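Side-chain contacts in protein yciO (Escherichia coli, PDB 1K7J), which is of uncertain function but belongs to the SUA5 family and probably binds double-stranded RNA: residues A20-I23 against V24-G28; F152-D156 against P157-K161; I171-G174 against G175-G178. One frame throughout, in Å; residues are numbered along the deposited sequence.

Contact 1: A20-I23 against V24-G28; sequences AVEI and VRKGG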
loop_
_atom_site.group_PDB
_atom_site.type_symbol
_atom_site.label_atom_id
_atom_site.label_comp_id
_atom_site.label_asym_id
_atom_site.label_seq_id
_atom_site.Cartn_x
_atom_site.Cartn_y
_atom_site.Cartn_z
ATOM N N ALA A 20 2.294 -2.237 -16.501
ATOM C CA ALA A 20 2.307 -1.428 -15.288
ATOM C C ALA A 20 3.536 -1.776 -14.453
ATOM O O ALA A 20 4.223 -0.895 -13.939
ATOM C CB ALA A 20 1.035 -1.673 -14.478
ATOM N N VAL A 21 3.811 -3.069 -14.325
ATOM C CA VAL A 21 4.961 -3.521 -13.550
ATOM C C VAL A 21 6.273 -3.059 -14.188
ATOM O O VAL A 21 7.231 -2.738 -13.485
ATOM C CB VAL A 21 4.949 -5.061 -13.395
ATOM C CG1 VAL A 21 6.288 -5.552 -12.854
ATOM C CG2 VAL A 21 3.831 -5.469 -12.443
ATOM N N GLU A 22 6.323 -3.016 -15.515
ATOM C CA GLU A 22 7.544 -2.571 -16.172
ATOM C C GLU A 22 7.786 -1.097 -15.855
ATOM O O GLU A 22 8.929 -0.664 -15.704
ATOM C CB GLU A 22 7.459 -2.785 -17.685
ATOM C CG GLU A 22 8.780 -2.539 -18.395
ATOM C CD GLU A 22 9.953 -3.223 -17.703
ATOM O OE1 GLU A 22 9.913 -4.462 -17.533
ATOM O OE2 GLU A 22 10.916 -2.516 -17.326
ATOM N N ILE A 23 6.707 -0.328 -15.753
ATOM C CA ILE A 23 6.819 1.086 -15.419
ATOM C C ILE A 23 7.377 1.200 -13.999
ATOM O O ILE A 23 8.240 2.036 -13.724
ATOM C CB ILE A 23 5.442 1.785 -15.522
ATOM C CG1 ILE A 23 5.055 1.911 -17.001
ATOM C CG2 ILE A 23 5.484 3.150 -14.840
ATOM C CD1 ILE A 23 3.608 2.313 -17.246
ATOM N N VAL A 24 6.890 0.350 -13.098
ATOM C CA VAL A 24 7.369 0.352 -11.719
ATOM C C VAL A 24 8.854 -0.028 -11.667
ATOM O O VAL A 24 9.640 0.606 -10.965
ATOM C CB VAL A 24 6.556 -0.641 -10.844
ATOM C CG1 VAL A 24 7.219 -0.817 -9.471
ATOM C CG2 VAL A 24 5.136 -0.128 -10.676
ATOM N N ARG A 25 9.236 -1.056 -12.420
ATOM C CA ARG A 25 10.625 -1.507 -12.434
ATOM C C ARG A 25 11.585 -0.440 -12.947
ATOM O O ARG A 25 12.751 -0.408 -12.554
ATOM C CB ARG A 25 10.756 -2.791 -13.263
ATOM C CG ARG A 25 10.291 -4.026 -12.501
ATOM C CD ARG A 25 10.205 -5.273 -13.371
ATOM N NE ARG A 25 9.888 -6.448 -12.561
ATOM C CZ ARG A 25 9.424 -7.598 -13.043
ATOM N NH1 ARG A 25 9.210 -7.743 -14.344
ATOM N NH2 ARG A 25 9.179 -8.609 -12.218
ATOM N N LYS A 26 11.092 0.440 -13.810
ATOM C CA LYS A 26 11.921 1.506 -14.361
ATOM C C LYS A 26 11.984 2.722 -13.443
ATOM O O LYS A 26 12.553 3.750 -13.805
ATOM C CB LYS A 26 11.405 1.917 -15.741
ATOM C CG LYS A 26 11.605 0.854 -16.809
ATOM C CD LYS A 26 11.070 1.318 -18.151
ATOM C CE LYS A 26 11.351 0.300 -19.244
ATOM N NZ LYS A 26 12.816 0.102 -19.447
ATOM N N GLY A 27 11.392 2.602 -12.257
ATOM C CA GLY A 27 11.419 3.698 -11.302
ATOM C C GLY A 27 10.238 4.648 -11.347
ATOM O O GLY A 27 10.309 5.758 -10.811
ATOM N N GLY A 28 9.146 4.224 -11.971
ATOM C CA GLY A 28 7.979 5.083 -12.059
ATOM C C GLY A 28 7.086 5.050 -10.833
ATOM O O GLY A 28 7.152 4.125 -10.017
#
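Val24 and Arg25 hang their amides on carbonyls one turn back, and the backbone bonds show where helix 14-25 runs out. Val24 N donates to Ala20 O at 3.1 Å, and Arg25 N to Val21 O at 2.8 Å with an N-H...O angle of 160°. One residue on, Lys26 N still finds Glu22 O at 3.1 Å, but the angle has dropped to 137° and its second approach, to Ile23 O, is weak; Lys26 is the first residue to leave helical backbone angles. Gly27 then takes a positive phi, and Gly28 N swings back to Ile23 O at 2.9 Å while Gly27 N bonds to Val24 O. This pair of bonds defines a Schellman motif with Gly27 as its C-prime residue. Gly28 is tightly placed as well: a beta carbon on it would clash with Ile23 CG2.

Among the side-chain packing contacts, Val21 CG1 lies over one face of the Arg25 guanidinium, offset toward its rim and 3.7 Å from CZ. The methyl gets there because Val21 chi1 of 168° turns CG1 away from the backbone N, and Arg25 meets it with a chain extended from CG to NE. Arg25 NH2 is hydrogen-bonded to Leu136 O, which probably limits the group's rotation. Ala20, Ile23 and Val24 face the sheet, touching Leu170, Ile172 or Ile30.

The charged pair is looser. Glu22 OE2 and Lys26 NZ form a long salt bridge at 3.9 Å, and the carboxylate also lies against the lysine's aliphatic part, OE2 being 3.4 Å from CE.

Contact 2: F152-D156 against P157-K161; sequences FTESD and PEEIK
Asp156 OD1 is gripped by two amides, Glu158 N at 2.8 Å and Glu159 N at 3.2 Å, which makes Asp156 the N-cap of helix 157-164. The two bonds use the oxygen differently: Glu158 N approaches nearly in line with the C-O bond, whereas Glu159 N comes from above the carboxylate, 71° out of its plane. Asp156 chi1 of -176° swings the carboxylate away from its own amide, placing OD1 over the first turn. An alanine here, having no OD1, would probably leave the amides of Glu158 and Glu159 without a capping partner and the helix start less firmly held. The first regular bond, Ile160 N to Asp156 O at 2.9 Å, involves only backbone.

A second polar cluster lies beside the cap. Glu154 and Glu159 cross at about a right angle, with their OE1 atoms 2.6 Å apart and their carboxylate planes turned 48° from each other. So short a distance suggests that one of the two acids holds a proton. Arg163 probably eases the crowding of acid groups through its salt bridge to Glu159 OE2. A water donates to Glu159 OE1 at 2.9 Å and is weakly met by Asp156 N, linking the acid pair to the cap.

Beneath, Ile160 crosses Glu154 at a slant: its CG1 lies 3.9 Å from Glu154 CB and 3.6 Å from Glu154 OE1.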
loop_
_atom_site.group_PDB
_atom_site.type_symbol
_atom_site.label_atom_id
_atom_site.label_comp_id
_atom_site.label_asym_id
_atom_site.label_seq_id
_atom_site.Cartn_x
_atom_site.Cartn_y
_atom_site.Cartn_z
ATOM N N PHE A 152 -10.450 10.418 4.367
ATOM C CA PHE A 152 -10.885 9.542 3.285
ATOM C C PHE A 152 -9.844 9.351 2.199
ATOM O O PHE A 152 -8.966 10.191 2.005
ATOM C CB PHE A 152 -12.154 10.108 2.642
ATOM C CG PHE A 152 -13.277 10.341 3.613
ATOM C CD1 PHE A 152 -13.944 9.269 4.197
ATOM C CD2 PHE A 152 -13.673 11.635 3.939
ATOM C CE1 PHE A 152 -14.994 9.482 5.093
ATOM C CE2 PHE A 152 -14.720 11.861 4.833
ATOM C CZ PHE A 152 -15.383 10.781 5.411
ATOM N N THR A 153 -9.947 8.233 1.488
ATOM C CA THR A 153 -9.028 7.950 0.393
ATOM C C THR A 153 -9.718 8.352 -0.900
ATOM O O THR A 153 -10.952 8.405 -0.962
ATOM C CB THR A 153 -8.695 6.446 0.276
ATOM O OG1 THR A 153 -9.879 5.720 -0.082
ATOM C CG2 THR A 153 -8.148 5.916 1.579
ATOM N N GLU A 154 -8.928 8.650 -1.925
ATOM C CA GLU A 154 -9.496 8.997 -3.219
ATOM C C GLU A 154 -10.063 7.690 -3.762
ATOM O O GLU A 154 -9.457 6.627 -3.605
ATOM C CB GLU A 154 -8.418 9.562 -4.149
ATOM C CG GLU A 154 -7.923 10.935 -3.706
ATOM C CD GLU A 154 -6.969 11.584 -4.695
ATOM O OE1 GLU A 154 -7.416 12.015 -5.781
ATOM O OE2 GLU A 154 -5.763 11.662 -4.381
ATOM N N SER A 155 -11.230 7.764 -4.390
ATOM C CA SER A 155 -11.884 6.560 -4.884
ATOM C C SER A 155 -12.362 6.632 -6.327
ATOM O O SER A 155 -12.752 5.615 -6.897
ATOM C CB SER A 155 -13.078 6.237 -3.986
ATOM O OG SER A 155 -14.024 7.297 -4.015
ATOM N N ASP A 156 -12.343 7.833 -6.900
ATOM C CA ASP A 156 -12.788 8.066 -8.274
ATOM C C ASP A 156 -11.564 8.198 -9.183
ATOM O O ASP A 156 -10.835 9.187 -9.110
ATOM C CB ASP A 156 -13.609 9.359 -8.317
ATOM C CG ASP A 156 -14.201 9.642 -9.681
ATOM O OD1 ASP A 156 -13.574 9.288 -10.700
ATOM O OD2 ASP A 156 -15.297 10.241 -9.729
ATOM N N PRO A 157 -11.330 7.206 -10.061
ATOM C CA PRO A 157 -10.178 7.239 -10.967
ATOM C C PRO A 157 -10.115 8.444 -11.906
ATOM O O PRO A 157 -9.030 8.881 -12.285
ATOM C CB PRO A 157 -10.284 5.906 -11.712
ATOM C CG PRO A 157 -11.750 5.637 -11.723
ATOM C CD PRO A 157 -12.175 6.028 -10.327
ATOM N N GLU A 158 -11.269 8.977 -12.286
ATOM C CA GLU A 158 -11.286 10.140 -13.165
ATOM C C GLU A 158 -10.880 11.387 -12.382
ATOM O O GLU A 158 -10.197 12.266 -12.909
ATOM C CB GLU A 158 -12.673 10.322 -13.787
ATOM C CG GLU A 158 -12.964 9.358 -14.930
ATOM C CD GLU A 158 -11.937 9.448 -16.050
ATOM O OE1 GLU A 158 -11.493 10.574 -16.365
ATOM O OE2 GLU A 158 -11.580 8.397 -16.625
ATOM N N GLU A 159 -11.301 11.458 -11.122
ATOM C CA GLU A 159 -10.950 12.583 -10.262
ATOM C C GLU A 159 -9.445 12.515 -10.018
ATOM O O GLU A 159 -8.756 13.535 -10.002
ATOM C CB GLU A 159 -11.714 12.489 -8.934
ATOM C CG GLU A 159 -11.455 13.620 -7.935
ATOM C CD GLU A 159 -10.131 13.488 -7.199
ATOM O OE1 GLU A 159 -9.829 12.381 -6.700
ATOM O OE2 GLU A 159 -9.396 14.497 -7.106
ATOM N N ILE A 160 -8.937 11.298 -9.841
ATOM C CA ILE A 160 -7.514 11.091 -9.608
ATOM C C ILE A 160 -6.705 11.559 -10.818
ATOM O O ILE A 160 -5.658 12.193 -10.672
ATOM C CB ILE A 160 -7.220 9.599 -9.320
ATOM C CG1 ILE A 160 -7.845 9.215 -7.972
ATOM C CG2 ILE A 160 -5.719 9.346 -9.322
ATOM C CD1 ILE A 160 -7.727 7.746 -7.624
ATOM N N LYS A 161 -7.202 11.249 -12.011
ATOM C CA LYS A 161 -6.535 11.652 -13.243
ATOM C C LYS A 161 -6.480 13.178 -13.322
ATOM O O LYS A 161 -5.442 13.754 -13.647
ATOM C CB LYS A 161 -7.286 11.083 -14.452
ATOM C CG LYS A 161 -6.663 11.396 -15.810
ATOM C CD LYS A 161 -7.400 10.642 -16.914
ATOM C CE LYS A 161 -6.787 10.874 -18.289
ATOM N NZ LYS A 161 -6.980 12.269 -18.776
HETATM O O HOH W 1 -12.170 11.016 -5.554
#

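Contact 3: I171-G174 against G175-G178; sequences IIHG and GYLG
Gly175, Gly174 and His173 bury the most surface where the chain leaves strand 170-173, a strand of the large mixed sheet of this YrdC-like protein, flanked by parallel strands 3-6 and 30-34. The chain leaves the strand through two glycines. Gly175 has a phi of 97°, and a beta carbon on it would fall 2.4 Å from Gly174 O, so a side chain here would collide with the preceding carbonyl. Tyr38 OH holds these two residues, being hydrogen-bonded both to Gly174 N and to Gly175 O. Gly174 O itself is approached by a methyl of the outgoing chain, Leu177 CD2, at 3.9 Å; Leu177 also rests on Pro33 of strand 30-34.

His173, the last residue of the strand, brings its ring up to Gly175. With chi1 at 178°, CG stands opposite the backbone N, on the side of the carbonyl carbon and hence of the following residues. Its ND1 lies 3.2 Å from Gly175 N, which meets the ring obliquely, and CE1 is 3.7 Å from Gly175 CA. The same imidazole also meets the ring of Tyr6 in the adjoining strand 3-6, which probably helps to position it.

Further along, Tyr176 turns its ring back towards the histidine without stacking on it. The ring centroids are 6.0 Å apart and the planes stand at 79°, the pair being oblique, with His173 NE2 4.1 Å from Tyr176 CE1. Their polar ends are joined by one water, which lies at the edge of the imidazole and in its plane, 2.9 Å from His173 NE2 and 2.8 Å from Tyr176 OH.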
loop_
_atom_site.group_PDB
_atom_site.type_symbol
_atom_site.label_atom_id
_atom_site.label_comp_id
_atom_site.label_asym_id
_atom_site.label_seq_id
_atom_site.Cartn_x
_atom_site.Cartn_y
_atom_site.Cartn_z
ATOM N N ILE A 171 -1.703 5.666 -13.974
ATOM C CA ILE A 171 -2.879 5.599 -13.130
ATOM C C ILE A 171 -3.669 4.423 -13.670
ATOM O O ILE A 171 -4.003 4.384 -14.856
ATOM C CB ILE A 171 -3.746 6.866 -13.218
ATOM C CG1 ILE A 171 -2.992 8.053 -12.612
ATOM C CG2 ILE A 171 -5.068 6.637 -12.482
ATOM C CD1 ILE A 171 -3.695 9.391 -12.789
ATOM N N ILE A 172 -3.926 3.446 -12.810
ATOM C CA ILE A 172 -4.693 2.281 -13.213
ATOM C C ILE A 172 -6.128 2.467 -12.763
ATOM O O ILE A 172 -6.405 2.555 -11.571
ATOM C CB ILE A 172 -4.148 0.980 -12.577
ATOM C CG1 ILE A 172 -2.752 0.673 -13.124
ATOM C CG2 ILE A 172 -5.094 -0.180 -12.866
ATOM C CD1 ILE A 172 -2.070 -0.503 -12.439
ATOM N N HIS A 173 -7.031 2.555 -13.731
ATOM C CA HIS A 173 -8.451 2.694 -13.457
ATOM C C HIS A 173 -8.944 1.293 -13.117
ATOM O O HIS A 173 -8.955 0.409 -13.976
ATOM C CB HIS A 173 -9.157 3.225 -14.709
ATOM C CG HIS A 173 -10.641 3.373 -14.569
ATOM N ND1 HIS A 173 -11.459 2.346 -14.149
ATOM C CD2 HIS A 173 -11.460 4.415 -14.853
ATOM C CE1 HIS A 173 -12.718 2.748 -14.184
ATOM N NE2 HIS A 173 -12.746 3.998 -14.609
ATOM N N GLY A 174 -9.329 1.085 -11.861
ATOM C CA GLY A 174 -9.819 -0.213 -11.439
ATOM C C GLY A 174 -11.218 -0.099 -10.871
ATOM O O GLY A 174 -11.614 -0.877 -10.005
ATOM N N GLY A 175 -11.964 0.886 -11.360
ATOM C CA GLY A 175 -13.322 1.089 -10.892
ATOM C C GLY A 175 -13.452 2.154 -9.822
ATOM O O GLY A 175 -12.475 2.796 -9.432
ATOM N N TYR A 176 -14.679 2.344 -9.352
ATOM C CA TYR A 176 -14.971 3.322 -8.316
ATOM C C TYR A 176 -14.999 2.570 -6.998
ATOM O O TYR A 176 -15.849 1.712 -6.771
ATOM C CB TYR A 176 -16.307 4.005 -8.616
ATOM C CG TYR A 176 -16.220 4.875 -9.849
ATOM C CD1 TYR A 176 -16.062 4.311 -11.116
ATOM C CD2 TYR A 176 -16.220 6.265 -9.745
ATOM C CE1 TYR A 176 -15.897 5.112 -12.249
ATOM C CE2 TYR A 176 -16.056 7.075 -10.871
ATOM C CZ TYR A 176 -15.892 6.491 -12.115
ATOM O OH TYR A 176 -15.704 7.290 -13.223
ATOM N N LEU A 177 -14.044 2.894 -6.135
ATOM C CA LEU A 177 -13.896 2.210 -4.863
ATOM C C LEU A 177 -14.532 2.923 -3.684
ATOM O O LEU A 177 -15.205 3.941 -3.836
ATOM C CB LEU A 177 -12.404 2.008 -4.582
ATOM C CG LEU A 177 -11.564 1.578 -5.790
ATOM C CD1 LEU A 177 -10.099 1.455 -5.393
ATOM C CD2 LEU A 177 -12.089 0.260 -6.330
ATOM N N GLY A 178 -14.320 2.358 -2.501
ATOM C CA GLY A 178 -14.830 2.971 -1.294
ATOM C C GLY A 178 -13.828 4.033 -0.885
ATOM O O GLY A 178 -12.687 4.030 -1.361
HETATM O O HOH W 2 -14.499 6.133 -15.531
#

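Overall arrangement
Contacts 1 and 2 are partly buried helix ends, contact 3 a surface strand exit, and strand 170-173 relates all three. Its consecutive residues Ile171 and Ile172 serve different helices: Ile172 CD1 meets Ala20 CB of contact 1 at 3.9 Å, while Ile171 touches Ile160 of contact 2. Contacts 2 and 3 are neighbours, their centres about 7 Å apart; Pro157 packs on His173, and Ser155 O probably accepts from Leu177 N. Contact 1 lies about 19 to 21 Å from both, centre to centre. The chemistry differs: contact 1 ends a helix with glycines and backbone bonds, contact 2 caps the start of another with a carboxylate, and contact 3 relies on glycine backbone, two aromatic rings and a water.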